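Local coordinates for putative lipoprotein (Parabacteroides distasonis ATCC 8503, PDB 3JX8) that is of unknown function but, as a putative lipoprotein resembling the head domain of autotransporter adhesins, probably acts in lipid binding or cell adhesion, at residues I26-V29 against D33-Y36; Y56-V61 against K67-S72; C143-A146 against N150-A153; K191-Q196 against H229-P234; C202-A205 against E209-V212. All blocks are in the same frame, centred on the assembly; numbering follows the deposited sequence.

Interaction 1: residues I26-V29 against D33-Y36; sequences ITFV and DFEY
F28 and F34 meet in a T-shaped (edge-to-face) stack, F34 CD2 standing 3.6 Å above the plane of the F28 ring and over its centre. The ring planes are turned 71° against each other. With CG anti to the backbone N in both (chi1 166° for F28, -168° for F34), the rings overlap from opposite directions between the strands. Beside this pair I26 inserts its tip: CD1 lies 4.1 Å from F34 CZ and, on the next aromatic, 3.8 Å from Y36 CD1. Farther out, F109 meets the F34 ring, while I91 packs on both phenylalanines. Y36 OH is satisfied by a hydrogen bond to S95 OG. On the outer surface of 26-29, T27 packs against M241 of the second subunit. No hydrogen bond joins the two antiparallel segments, whose axes are 10.1 Å apart in two facing walls of the beta-solenoid; the side-chain contact therefore probably rests on dispersion and the edge-to-face ring electrostatics.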
loop_
_atom_site.group_PDB
_atom_site.type_symbol
_atom_site.label_atom_id
_atom_site.label_comp_id
_atom_site.label_asym_id
_atom_site.label_seq_id
_atom_site.Cartn_x
_atom_site.Cartn_y
_atom_site.Cartn_z
ATOM N N ILE A 26 -17.206 7.136 -13.279
ATOM C CA ILE A 26 -16.349 6.904 -14.460
ATOM C C ILE A 26 -15.365 5.784 -14.189
ATOM O O ILE A 26 -14.652 5.821 -13.193
ATOM C CB ILE A 26 -15.534 8.151 -14.852
ATOM C CG1 ILE A 26 -16.446 9.312 -15.306
ATOM C CG2 ILE A 26 -14.521 7.807 -15.968
ATOM C CD1 ILE A 26 -15.690 10.683 -15.483
ATOM N N THR A 27 -15.333 4.793 -15.084
ATOM C CA THR A 27 -14.276 3.805 -15.166
ATOM C C THR A 27 -13.517 4.130 -16.431
ATOM O O THR A 27 -14.063 3.969 -17.526
ATOM C CB THR A 27 -14.840 2.384 -15.332
ATOM O OG1 THR A 27 -15.522 2.036 -14.146
ATOM C CG2 THR A 27 -13.731 1.383 -15.546
ATOM N N PHE A 28 -12.275 4.565 -16.299
ATOM C CA PHE A 28 -11.456 4.986 -17.439
ATOM C C PHE A 28 -10.135 4.269 -17.411
ATOM O O PHE A 28 -9.364 4.458 -16.490
ATOM C CB PHE A 28 -11.200 6.479 -17.354
ATOM C CG PHE A 28 -10.109 6.967 -18.264
ATOM C CD1 PHE A 28 -10.052 6.568 -19.594
ATOM C CD2 PHE A 28 -9.179 7.888 -17.804
ATOM C CE1 PHE A 28 -9.036 7.023 -20.442
ATOM C CE2 PHE A 28 -8.147 8.360 -18.643
ATOM C CZ PHE A 28 -8.092 7.922 -19.969
ATOM N N VAL A 29 -9.860 3.444 -18.404
ATOM C CA VAL A 29 -8.594 2.759 -18.487
ATOM C C VAL A 29 -7.950 3.199 -19.776
ATOM O O VAL A 29 -8.560 3.087 -20.852
ATOM C CB VAL A 29 -8.800 1.246 -18.575
ATOM C CG1 VAL A 29 -7.432 0.521 -18.771
ATOM C CG2 VAL A 29 -9.651 0.759 -17.396
ATOM N N ASP A 33 -5.789 11.825 -22.903
ATOM C CA ASP A 33 -6.078 13.054 -22.178
ATOM C C ASP A 33 -7.594 13.206 -22.114
ATOM O O ASP A 33 -8.262 13.398 -23.137
ATOM C CB ASP A 33 -5.444 14.248 -22.866
ATOM C CG ASP A 33 -3.922 14.207 -22.799
ATOM O OD1 ASP A 33 -3.354 13.720 -21.795
ATOM O OD2 ASP A 33 -3.281 14.694 -23.736
ATOM N N PHE A 34 -8.124 13.086 -20.903
ATOM C CA PHE A 34 -9.543 13.063 -20.641
ATOM C C PHE A 34 -9.859 14.352 -19.923
ATOM O O PHE A 34 -9.350 14.595 -18.855
ATOM C CB PHE A 34 -9.842 11.836 -19.773
ATOM C CG PHE A 34 -11.312 11.476 -19.608
ATOM C CD1 PHE A 34 -12.309 12.440 -19.481
ATOM C CD2 PHE A 34 -11.664 10.142 -19.470
ATOM C CE1 PHE A 34 -13.630 12.066 -19.273
ATOM C CE2 PHE A 34 -12.992 9.764 -19.298
ATOM C CZ PHE A 34 -13.968 10.710 -19.200
ATOM N N GLU A 35 -10.691 15.189 -20.524
ATOM C CA GLU A 35 -11.214 16.392 -19.876
ATOM C C GLU A 35 -12.653 16.195 -19.438
ATOM O O GLU A 35 -13.517 15.888 -20.267
ATOM C CB GLU A 35 -11.222 17.555 -20.846
ATOM C CG GLU A 35 -9.888 18.038 -21.240
ATOM C CD GLU A 35 -9.980 19.160 -22.263
ATOM O OE1 GLU A 35 -11.122 19.630 -22.582
ATOM O OE2 GLU A 35 -8.905 19.580 -22.737
ATOM N N TYR A 36 -12.910 16.405 -18.152
ATOM C CA TYR A 36 -14.238 16.209 -17.586
ATOM C C TYR A 36 -14.663 17.481 -16.882
ATOM O O TYR A 36 -13.827 18.227 -16.366
ATOM C CB TYR A 36 -14.274 15.012 -16.609
ATOM C CG TYR A 36 -15.590 14.920 -15.857
ATOM C CD1 TYR A 36 -16.683 14.276 -16.408
ATOM C CD2 TYR A 36 -15.750 15.529 -14.621
ATOM C CE1 TYR A 36 -17.895 14.241 -15.747
ATOM C CE2 TYR A 36 -16.951 15.506 -13.960
ATOM C CZ TYR A 36 -18.024 14.851 -14.525
ATOM O OH TYR A 36 -19.247 14.841 -13.873
#

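Interaction 2: residues Y56-V61 against K67-S72; sequences YLVTEV and KIYPKS
Y56 to V61 and K67 to S72 form an antiparallel beta hairpin at one margin of the beta-solenoid. Its tight part is centred on V58 and Y69, a hydrogen-bonded pair whose side chains lie alongside each other. The tyrosine takes the sterically crowded position between its backbone N and carbonyl carbon (chi1 52°), which folds the ring back against the neighbouring strand and brings one face under the valine. V58 CB sits 3.9 Å from the ring centroid, a CH-pi contact offset toward the rim, and V58 CG2 closes to 3.5 Å from Y69 CE1. The backbone bonds V58 to Y69 both ways, V58 N giving to Y69 O over 2.8 Å. L57 and I68, on the other face, are buried against Y89.

The side chains of E60 and K67 are the loose, partly exposed part. Their backbones stay doubly bonded, K67 N donating to E60 O over 2.7 Å and E60 N to K67 O, but E60 OE2 and K67 NZ stay 5.6 Å apart, and the ammonium turns instead to a salt bridge with E62 OE2. At the opposite end the extended K71 chain runs across Y56 toward the carbonyl O of D55, which accepts from NZ. There K71 N gives a nearly straight bond to Y56 O of 2.8 Å, and K71 CE rests 3.7 Å from L57 O.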
loop_
_atom_site.group_PDB
_atom_site.type_symbol
_atom_site.label_atom_id
_atom_site.label_comp_id
_atom_site.label_asym_id
_atom_site.label_seq_id
_atom_site.Cartn_x
_atom_site.Cartn_y
_atom_site.Cartn_z
ATOM N N TYR A 56 -11.527 -1.509 -30.995
ATOM C CA TYR A 56 -10.890 -2.162 -29.857
ATOM C C TYR A 56 -11.232 -1.530 -28.516
ATOM O O TYR A 56 -10.667 -1.909 -27.510
ATOM C CB TYR A 56 -9.378 -2.147 -30.056
ATOM C CG TYR A 56 -8.969 -2.918 -31.271
ATOM C CD1 TYR A 56 -8.897 -2.297 -32.511
ATOM C CD2 TYR A 56 -8.692 -4.288 -31.207
ATOM C CE1 TYR A 56 -8.545 -2.996 -33.654
ATOM C CE2 TYR A 56 -8.337 -4.988 -32.346
ATOM C CZ TYR A 56 -8.259 -4.315 -33.564
ATOM O OH TYR A 56 -7.912 -4.959 -34.714
ATOM N N LEU A 57 -12.152 -0.573 -28.507
ATOM C CA LEU A 57 -12.404 0.267 -27.348
ATOM C C LEU A 57 -13.872 0.138 -26.930
ATOM O O LEU A 57 -14.746 0.072 -27.776
ATOM C CB LEU A 57 -12.090 1.715 -27.755
ATOM C CG LEU A 57 -11.821 2.814 -26.752
ATOM C CD1 LEU A 57 -10.570 2.460 -25.933
ATOM C CD2 LEU A 57 -11.681 4.191 -27.474
ATOM N N VAL A 58 -14.144 0.058 -25.640
ATOM C CA VAL A 58 -15.510 0.175 -25.116
ATOM C C VAL A 58 -15.683 1.620 -24.720
ATOM O O VAL A 58 -14.787 2.184 -24.087
ATOM C CB VAL A 58 -15.721 -0.722 -23.872
ATOM C CG1 VAL A 58 -17.080 -0.433 -23.216
ATOM C CG2 VAL A 58 -15.533 -2.207 -24.258
ATOM N N THR A 59 -16.790 2.237 -25.144
ATOM C CA THR A 59 -17.111 3.628 -24.804
ATOM C C THR A 59 -18.616 3.743 -24.638
ATOM O O THR A 59 -19.333 3.891 -25.618
ATOM C CB THR A 59 -16.700 4.604 -25.907
ATOM O OG1 THR A 59 -17.374 4.244 -27.117
ATOM C CG2 THR A 59 -15.210 4.607 -26.157
ATOM N N GLU A 60 -19.116 3.651 -23.411
ATOM C CA GLU A 60 -20.543 3.660 -23.181
ATOM C C GLU A 60 -20.879 3.987 -21.742
ATOM O O GLU A 60 -20.027 3.872 -20.848
ATOM C CB GLU A 60 -21.127 2.282 -23.497
ATOM C CG GLU A 60 -20.710 1.201 -22.509
ATOM C CD GLU A 60 -21.028 -0.215 -22.961
ATOM O OE1 GLU A 60 -21.168 -0.478 -24.171
ATOM O OE2 GLU A 60 -21.110 -1.092 -22.090
ATOM N N VAL A 61 -22.137 4.348 -21.533
ATOM C CA VAL A 61 -22.660 4.552 -20.209
ATOM C C VAL A 61 -23.602 3.413 -19.930
ATOM O O VAL A 61 -24.421 3.052 -20.748
ATOM C CB VAL A 61 -23.377 5.911 -20.038
ATOM C CG1 VAL A 61 -24.156 5.961 -18.683
ATOM C CG2 VAL A 61 -22.357 7.045 -20.150
ATOM N N LYS A 67 -18.008 4.137 -19.004
ATOM C CA LYS A 67 -16.981 3.143 -19.120
ATOM C C LYS A 67 -16.233 3.338 -20.426
ATOM O O LYS A 67 -16.849 3.263 -21.513
ATOM C CB LYS A 67 -17.630 1.773 -19.102
ATOM C CG LYS A 67 -18.342 1.460 -17.807
ATOM C CD LYS A 67 -19.135 0.167 -17.944
ATOM C CE LYS A 67 -19.884 -0.170 -16.662
ATOM N NZ LYS A 67 -20.304 -1.632 -16.591
ATOM N N ILE A 68 -14.922 3.593 -20.318
ATOM C CA ILE A 68 -14.017 3.750 -21.465
ATOM C C ILE A 68 -12.781 2.894 -21.190
ATOM O O ILE A 68 -12.004 3.181 -20.278
ATOM C CB ILE A 68 -13.627 5.233 -21.714
ATOM C CG1 ILE A 68 -14.878 6.025 -22.105
ATOM C CG2 ILE A 68 -12.537 5.370 -22.820
ATOM C CD1 ILE A 68 -14.677 7.538 -22.252
ATOM N N TYR A 69 -12.604 1.831 -21.953
ATOM C CA TYR A 69 -11.435 0.982 -21.771
ATOM C C TYR A 69 -11.244 0.072 -22.965
ATOM O O TYR A 69 -12.203 -0.177 -23.704
ATOM C CB TYR A 69 -11.593 0.152 -20.489
ATOM C CG TYR A 69 -12.885 -0.603 -20.410
ATOM C CD1 TYR A 69 -13.020 -1.813 -21.043
ATOM C CD2 TYR A 69 -13.952 -0.135 -19.675
ATOM C CE1 TYR A 69 -14.185 -2.524 -20.994
ATOM C CE2 TYR A 69 -15.154 -0.862 -19.623
ATOM C CZ TYR A 69 -15.247 -2.039 -20.293
ATOM O OH TYR A 69 -16.396 -2.796 -20.274
ATOM N N PRO A 70 -10.007 -0.427 -23.165
ATOM C CA PRO A 70 -9.773 -1.390 -24.234
ATOM C C PRO A 70 -10.555 -2.663 -24.018
ATOM O O PRO A 70 -10.693 -3.115 -22.883
ATOM C CB PRO A 70 -8.275 -1.665 -24.158
ATOM C CG PRO A 70 -7.710 -0.504 -23.428
ATOM C CD PRO A 70 -8.760 -0.093 -22.458
ATOM N N LYS A 71 -11.096 -3.218 -25.102
ATOM C CA LYS A 71 -11.776 -4.491 -25.023
ATOM C C LYS A 71 -10.832 -5.619 -24.572
ATOM O O LYS A 71 -9.608 -5.560 -24.772
ATOM C CB LYS A 71 -12.346 -4.882 -26.385
ATOM C CG LYS A 71 -13.476 -4.010 -26.879
ATOM C CD LYS A 71 -13.967 -4.497 -28.247
ATOM C CE LYS A 71 -14.989 -3.506 -28.800
ATOM N NZ LYS A 71 -15.478 -3.840 -30.158
ATOM N N SER A 72 -11.446 -6.654 -24.007
ATOM C CA SER A 72 -10.788 -7.935 -23.826
ATOM C C SER A 72 -10.380 -8.506 -25.141
ATOM O O SER A 72 -11.090 -8.352 -26.128
ATOM C CB SER A 72 -11.723 -8.956 -23.205
ATOM O OG SER A 72 -12.088 -8.585 -21.912
#

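Interaction 3: residues C143-A146 against N150-A153; sequences CNMA and NIIA
N144 touches I151 through its backbone, and its amide nitrogen ND2, on the other side of the strand, is gripped by two acceptors, E142 OE2 and N123 OD1. One acceptor is on the same strand and the other on neighbouring strand 120-125, which ties the amide both along and across the sheet, while N144 O faces I151 CD1 at 3.7 Å. The side-chain contacts between the segments are otherwise apolar, apart from selenium against the N150 backbone. I151 is the central residue. Its CG2 branch approaches C143 SG at 3.9 Å. The CG1 branch runs anti to the carbonyl carbon (chi1 -59°), which carries CD1 up toward the opposing strand, where it lies among C143 CB, N144 O and M145 CB, 3.9 Å from the last.

In the parallel beta-solenoid, segments 143-146 and 150-153 belong to two facing walls; their short axes run 8.1 Å apart and nearly antiparallel, and no hydrogen bond spans the gap between them. Each segment instead bonds within its own wall, as where C143 pairs through its backbone with S162 and S164.

M145, present as selenomethionine, begins from a hindered rotamer with CG between the backbone N and the carbonyl carbon (chi1 70°), and then bends at its third torsion. This course lays SE beside the far backbone, 3.9 Å from N150 CA. Within its wall C143 packs on C163 and M145 on L165; across the interior M145 also meets I171, and I151 meets I122.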
loop_
_atom_site.group_PDB
_atom_site.type_symbol
_atom_site.label_atom_id
_atom_site.label_comp_id
_atom_site.label_asym_id
_atom_site.label_seq_id
_atom_site.Cartn_x
_atom_site.Cartn_y
_atom_site.Cartn_z
ATOM N N CYS A 143 -8.832 11.215 -2.341
ATOM C CA CYS A 143 -7.826 10.940 -3.395
ATOM C C CYS A 143 -7.003 9.706 -3.047
ATOM O O CYS A 143 -6.131 9.739 -2.152
ATOM C CB CYS A 143 -6.848 12.092 -3.491
ATOM S SG CYS A 143 -7.562 13.622 -4.044
ATOM N N ASN A 144 -7.266 8.620 -3.747
ATOM C CA ASN A 144 -6.590 7.388 -3.507
ATOM C C ASN A 144 -5.786 7.026 -4.707
ATOM O O ASN A 144 -6.283 7.088 -5.857
ATOM C CB ASN A 144 -7.606 6.321 -3.237
ATOM C CG ASN A 144 -8.508 6.688 -2.094
ATOM O OD1 ASN A 144 -8.039 7.211 -1.075
ATOM N ND2 ASN A 144 -9.803 6.457 -2.256
HETATM N N MSE A 145 -4.542 6.649 -4.470
HETATM C CA MSE A 145 -3.746 6.111 -5.553
HETATM C C MSE A 145 -2.787 4.965 -5.198
HETATM O O MSE A 145 -2.288 4.844 -4.037
HETATM C CB MSE A 145 -3.026 7.220 -6.259
HETATM C CG MSE A 145 -1.935 7.868 -5.511
HETATM SE SE MSE A 145 -0.723 8.552 -6.915
HETATM C CE MSE A 145 -0.004 6.860 -7.580
ATOM N N ALA A 146 -2.595 4.084 -6.186
ATOM C CA ALA A 146 -1.633 3.003 -6.083
ATOM C C ALA A 146 -0.820 3.045 -7.359
ATOM O O ALA A 146 -1.325 2.761 -8.474
ATOM C CB ALA A 146 -2.326 1.639 -5.885
ATOM N N ASN A 150 0.634 10.473 -10.248
ATOM C CA ASN A 150 0.253 11.525 -9.307
ATOM C C ASN A 150 -1.140 12.107 -9.428
ATOM O O ASN A 150 -1.770 12.043 -10.492
ATOM C CB ASN A 150 1.234 12.659 -9.385
ATOM C CG ASN A 150 1.171 13.337 -10.667
ATOM O OD1 ASN A 150 1.529 12.745 -11.678
ATOM N ND2 ASN A 150 0.718 14.605 -10.669
ATOM N N ILE A 151 -1.613 12.637 -8.307
ATOM C CA ILE A 151 -2.866 13.384 -8.219
ATOM C C ILE A 151 -2.502 14.735 -7.645
ATOM O O ILE A 151 -1.721 14.796 -6.689
ATOM C CB ILE A 151 -3.855 12.722 -7.262
ATOM C CG1 ILE A 151 -4.177 11.281 -7.724
ATOM C CG2 ILE A 151 -5.111 13.568 -7.132
ATOM C CD1 ILE A 151 -5.143 10.500 -6.798
ATOM N N ILE A 152 -3.024 15.806 -8.244
ATOM C CA ILE A 152 -2.850 17.165 -7.749
ATOM C C ILE A 152 -4.195 17.874 -7.732
ATOM O O ILE A 152 -4.919 17.866 -8.735
ATOM C CB ILE A 152 -1.800 18.008 -8.550
ATOM C CG1 ILE A 152 -1.780 19.438 -7.998
ATOM C CG2 ILE A 152 -2.112 18.048 -10.017
ATOM C CD1 ILE A 152 -0.474 20.240 -8.230
ATOM N N ALA A 153 -4.548 18.464 -6.596
ATOM C CA ALA A 153 -5.749 19.291 -6.482
ATOM C C ALA A 153 -5.247 20.678 -6.163
ATOM O O ALA A 153 -4.738 20.921 -5.067
ATOM C CB ALA A 153 -6.685 18.772 -5.404
#

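Interaction 4: residues K191-Q196 against H229-P234; sequences KAFDCQ and HYKGDP
F193 reaches from a corner of the beta-solenoid toward H229 and K231, bridging strands 189-192 and 227-231 across the strand that separates them, 209-214. The corner itself is a type I beta turn closed by C195 N donating to A192 O. Apolar contact comes first. F193 CZ lies 3.7 Å from H229 CB, and F193 CD1 is as far from K231 CD, the lysine chain crossing beside the ring at an oblique angle; the side chain of S211, on the intervening strand, also touches F193. The polar link is indirect. D194 OD1 and K231 NZ are 4.7 Å apart, too far for a salt bridge; a water donating to D194 OD1 at 2.9 Å and to F193 O lies close to K231 NZ, though that approach is too short to be certain. The lysine, bent at its third torsion (chi3 -83°), also makes a cation-pi contact with Y213, while H229 ND1 is held by N247 OD1. Between the two segments the nearest approach to the ring is to backbone: F193 CE1 to H229 O at 3.4 Å.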
loop_
_atom_site.group_PDB
_atom_site.type_symbol
_atom_site.label_atom_id
_atom_site.label_comp_id
_atom_site.label_asym_id
_atom_site.label_seq_id
_atom_site.Cartn_x
_atom_site.Cartn_y
_atom_site.Cartn_z
ATOM N N LYS A 191 2.279 15.928 -0.530
ATOM C CA LYS A 191 2.722 17.304 -0.391
ATOM C C LYS A 191 1.514 18.162 -0.060
ATOM O O LYS A 191 0.631 18.388 -0.905
ATOM C CB LYS A 191 3.327 17.817 -1.690
ATOM C CG LYS A 191 4.573 17.142 -2.162
ATOM C CD LYS A 191 5.044 17.862 -3.420
ATOM C CE LYS A 191 6.364 17.337 -3.916
ATOM N NZ LYS A 191 6.577 17.791 -5.333
ATOM N N ALA A 192 1.469 18.639 1.166
ATOM C CA ALA A 192 0.298 19.363 1.629
ATOM C C ALA A 192 0.643 20.554 2.487
ATOM O O ALA A 192 -0.177 20.985 3.271
ATOM C CB ALA A 192 -0.664 18.403 2.352
ATOM N N PHE A 193 1.829 21.117 2.308
ATOM C CA PHE A 193 2.216 22.314 3.059
ATOM C C PHE A 193 1.317 23.513 2.759
ATOM O O PHE A 193 1.135 24.339 3.625
ATOM C CB PHE A 193 3.667 22.749 2.760
ATOM C CG PHE A 193 4.734 22.110 3.634
ATOM C CD1 PHE A 193 4.495 21.744 4.955
ATOM C CD2 PHE A 193 6.031 21.986 3.146
ATOM C CE1 PHE A 193 5.522 21.190 5.739
ATOM C CE2 PHE A 193 7.057 21.445 3.936
ATOM C CZ PHE A 193 6.791 21.054 5.217
ATOM N N ASP A 194 0.777 23.633 1.537
ATOM C CA ASP A 194 -0.158 24.740 1.234
ATOM C C ASP A 194 -1.605 24.314 1.248
ATOM O O ASP A 194 -2.460 24.939 0.608
ATOM C CB ASP A 194 0.177 25.396 -0.096
ATOM C CG ASP A 194 1.557 25.997 -0.095
ATOM O OD1 ASP A 194 2.005 26.543 0.964
ATOM O OD2 ASP A 194 2.209 25.912 -1.166
ATOM N N CYS A 195 -1.876 23.246 1.989
ATOM C CA CYS A 195 -3.225 22.857 2.272
ATOM C C CYS A 195 -3.420 23.052 3.748
ATOM O O CYS A 195 -2.986 22.249 4.538
ATOM C CB CYS A 195 -3.486 21.430 1.861
ATOM S SG CYS A 195 -5.125 20.909 2.360
ATOM N N GLN A 196 -4.074 24.143 4.121
ATOM C CA GLN A 196 -4.263 24.471 5.520
ATOM C C GLN A 196 -5.399 23.672 6.142
ATOM O O GLN A 196 -6.566 23.897 5.849
ATOM C CB GLN A 196 -4.529 25.965 5.681
ATOM C CG GLN A 196 -4.539 26.426 7.112
ATOM C CD GLN A 196 -5.134 27.814 7.259
ATOM O OE1 GLN A 196 -4.426 28.768 7.494
ATOM N NE2 GLN A 196 -6.437 27.924 7.080
ATOM N N HIS A 229 6.982 16.182 8.003
ATOM C CA HIS A 229 7.426 17.551 8.167
ATOM C C HIS A 229 6.164 18.358 8.354
ATOM O O HIS A 229 5.232 18.264 7.534
ATOM C CB HIS A 229 8.135 18.059 6.911
ATOM C CG HIS A 229 9.016 17.046 6.269
ATOM N ND1 HIS A 229 10.211 16.649 6.822
ATOM C CD2 HIS A 229 8.865 16.328 5.131
ATOM C CE1 HIS A 229 10.768 15.736 6.046
ATOM N NE2 HIS A 229 9.973 15.523 5.010
ATOM N N TYR A 230 6.104 19.156 9.404
ATOM C CA TYR A 230 4.913 19.938 9.636
ATOM C C TYR A 230 5.177 21.398 9.932
ATOM O O TYR A 230 6.233 21.776 10.467
ATOM C CB TYR A 230 4.058 19.321 10.743
ATOM C CG TYR A 230 4.517 19.554 12.183
ATOM C CD1 TYR A 230 5.542 18.775 12.743
ATOM C CD2 TYR A 230 3.916 20.519 12.992
ATOM C CE1 TYR A 230 5.944 18.959 14.055
ATOM C CE2 TYR A 230 4.311 20.700 14.310
ATOM C CZ TYR A 230 5.312 19.916 14.830
ATOM O OH TYR A 230 5.724 20.067 16.109
ATOM N N LYS A 231 4.175 22.205 9.592
ATOM C CA LYS A 231 4.177 23.621 9.901
ATOM C C LYS A 231 2.850 23.969 10.517
ATOM O O LYS A 231 1.921 23.165 10.491
ATOM C CB LYS A 231 4.405 24.445 8.643
ATOM C CG LYS A 231 3.378 24.238 7.564
ATOM C CD LYS A 231 3.655 25.123 6.342
ATOM C CE LYS A 231 3.100 26.521 6.567
ATOM N NZ LYS A 231 3.388 27.423 5.420
ATOM N N GLY A 232 2.757 25.184 11.042
ATOM C CA GLY A 232 1.634 25.581 11.861
ATOM C C GLY A 232 2.049 25.385 13.299
ATOM O O GLY A 232 3.149 24.927 13.571
ATOM N N ASP A 233 1.159 25.719 14.226
ATOM C CA ASP A 233 1.394 25.476 15.630
ATOM C C ASP A 233 0.280 24.643 16.239
ATOM O O ASP A 233 -0.300 25.032 17.226
ATOM C CB ASP A 233 1.574 26.804 16.363
ATOM C CG ASP A 233 2.735 27.624 15.803
ATOM O OD1 ASP A 233 3.883 27.151 15.803
ATOM O OD2 ASP A 233 2.488 28.751 15.329
ATOM N N PRO A 234 0.002 23.458 15.669
ATOM C CA PRO A 234 -0.989 22.601 16.294
ATOM C C PRO A 234 -0.419 21.957 17.564
ATOM O O PRO A 234 0.773 22.094 17.820
ATOM C CB PRO A 234 -1.172 21.514 15.258
ATOM C CG PRO A 234 0.224 21.328 14.728
ATOM C CD PRO A 234 0.831 22.707 14.709
HETATM O O HOH W 1 1.526 26.883 3.809
#

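Interaction 5: residues C202-A205 against E209-V212; sequences CNIA and EISV
I210 projects as a knuckle between C202 and I204, its two branches parting to meet them. CG2 leans on the cysteine, 3.8 Å from C202 SG, while CD1 climbs into the dip of the opposite backbone, where it lies 3.7 Å from N203 O and equally close to I204 CG1. The reverse fit is just as neat. I204 comes the other way past I210, and its own tip descends into the hollow above the start of segment 209-212, with CD1 3.9 Å from E209 CA. In both isoleucines CG1 is anti to the carbonyl carbon (chi1 -57°); the two side chains pass flank against flank, running opposite ways.

At the other end of the contact the sulfur fills a shallow cup. C202 SG sits against the fork of V212, 3.9 Å from V212 CB, with both methyls at similar range. F182 packs against C202, I210 and V212, and L218 and I228 extend the apolar lining.

Outside this interior, N203 ND2 is bonded to E201 OE2 and N183 OD1, and A205 packs on A146 of the second subunit. Buried apolar side chains, isoleucine, valine and cysteine, interleaved between facing walls, here segments 202-205 and 209-212 with axes 7.8 Å apart and no hydrogen bond across, are characteristic of the narrow hydrophobic core of a parallel beta-solenoid.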
loop_
_atom_site.group_PDB
_atom_site.type_symbol
_atom_site.label_atom_id
_atom_site.label_comp_id
_atom_site.label_asym_id
_atom_site.label_seq_id
_atom_site.Cartn_x
_atom_site.Cartn_y
_atom_site.Cartn_z
ATOM N N CYS A 202 -1.790 12.023 10.087
ATOM C CA CYS A 202 -0.768 11.612 9.130
ATOM C C CYS A 202 -0.242 10.248 9.504
ATOM O O CYS A 202 0.206 10.016 10.634
ATOM C CB CYS A 202 0.371 12.595 9.147
ATOM S SG CYS A 202 -0.065 14.199 8.520
ATOM N N ASN A 203 -0.322 9.328 8.565
ATOM C CA ASN A 203 0.156 7.970 8.768
ATOM C C ASN A 203 1.075 7.572 7.669
ATOM O O ASN A 203 0.698 7.688 6.491
ATOM C CB ASN A 203 -0.998 7.000 8.774
ATOM C CG ASN A 203 -1.918 7.201 9.960
ATOM O OD1 ASN A 203 -1.557 6.885 11.089
ATOM N ND2 ASN A 203 -3.096 7.734 9.712
ATOM N N ILE A 204 2.245 7.049 8.053
ATOM C CA ILE A 204 3.238 6.487 7.125
ATOM C C ILE A 204 3.641 5.066 7.501
ATOM O O ILE A 204 3.991 4.770 8.650
ATOM C CB ILE A 204 4.529 7.327 7.079
ATOM C CG1 ILE A 204 4.215 8.785 6.677
ATOM C CG2 ILE A 204 5.541 6.714 6.075
ATOM C CD1 ILE A 204 5.449 9.648 6.468
ATOM N N ALA A 205 3.595 4.188 6.502
ATOM C CA ALA A 205 4.131 2.855 6.590
ATOM C C ALA A 205 5.286 2.766 5.590
ATOM O O ALA A 205 5.129 2.978 4.409
ATOM C CB ALA A 205 3.047 1.799 6.319
ATOM N N GLU A 209 6.876 9.927 2.782
ATOM C CA GLU A 209 6.953 11.271 3.314
ATOM C C GLU A 209 5.652 12.043 3.201
ATOM O O GLU A 209 4.954 11.958 2.184
ATOM C CB GLU A 209 7.993 12.011 2.491
ATOM C CG GLU A 209 8.703 13.080 3.183
ATOM C CD GLU A 209 10.079 13.346 2.563
ATOM O OE1 GLU A 209 10.272 14.460 2.086
ATOM O OE2 GLU A 209 10.948 12.433 2.546
ATOM N N ILE A 210 5.352 12.819 4.233
ATOM C CA ILE A 210 4.207 13.726 4.244
ATOM C C ILE A 210 4.657 15.093 4.732
ATOM O O ILE A 210 5.363 15.212 5.749
ATOM C CB ILE A 210 3.085 13.228 5.161
ATOM C CG1 ILE A 210 2.634 11.811 4.754
ATOM C CG2 ILE A 210 1.892 14.286 5.219
ATOM C CD1 ILE A 210 1.538 11.193 5.705
ATOM N N SER A 211 4.254 16.123 4.005
ATOM C CA SER A 211 4.422 17.510 4.446
ATOM C C SER A 211 3.058 18.093 4.751
ATOM O O SER A 211 2.228 18.206 3.848
ATOM C CB SER A 211 5.098 18.333 3.368
ATOM O OG SER A 211 6.386 17.798 3.094
ATOM N N VAL A 212 2.823 18.470 6.009
ATOM C CA VAL A 212 1.500 18.846 6.456
ATOM C C VAL A 212 1.509 20.216 7.109
ATOM O O VAL A 212 2.511 20.625 7.700
ATOM C CB VAL A 212 0.905 17.776 7.438
ATOM C CG1 VAL A 212 1.814 17.599 8.681
ATOM C CG2 VAL A 212 -0.587 18.090 7.799
#

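How the interactions relate
Interactions 1, 3 and 5 are buried contacts of one kind, each joining two facing walls of the solenoid without a hydrogen bond; aromatic rings dominate interaction 1, whereas aliphatic and sulfur or selenium atoms fill 3 and 5. The centres of interactions 3 and 5 are about 14 Å apart, as are those of 1 and 3. Interaction 2, at the surface, instead joins neighbouring strands of one sheet through backbone bonds, and it abuts interaction 1 where strands 25-29 and 65-70 pair. Interaction 4, partly buried and water-linked, spans across strand 209-214, which supplies one side of interaction 5; the two touch through probable hydrogen bonds between 209-212 and 229-234.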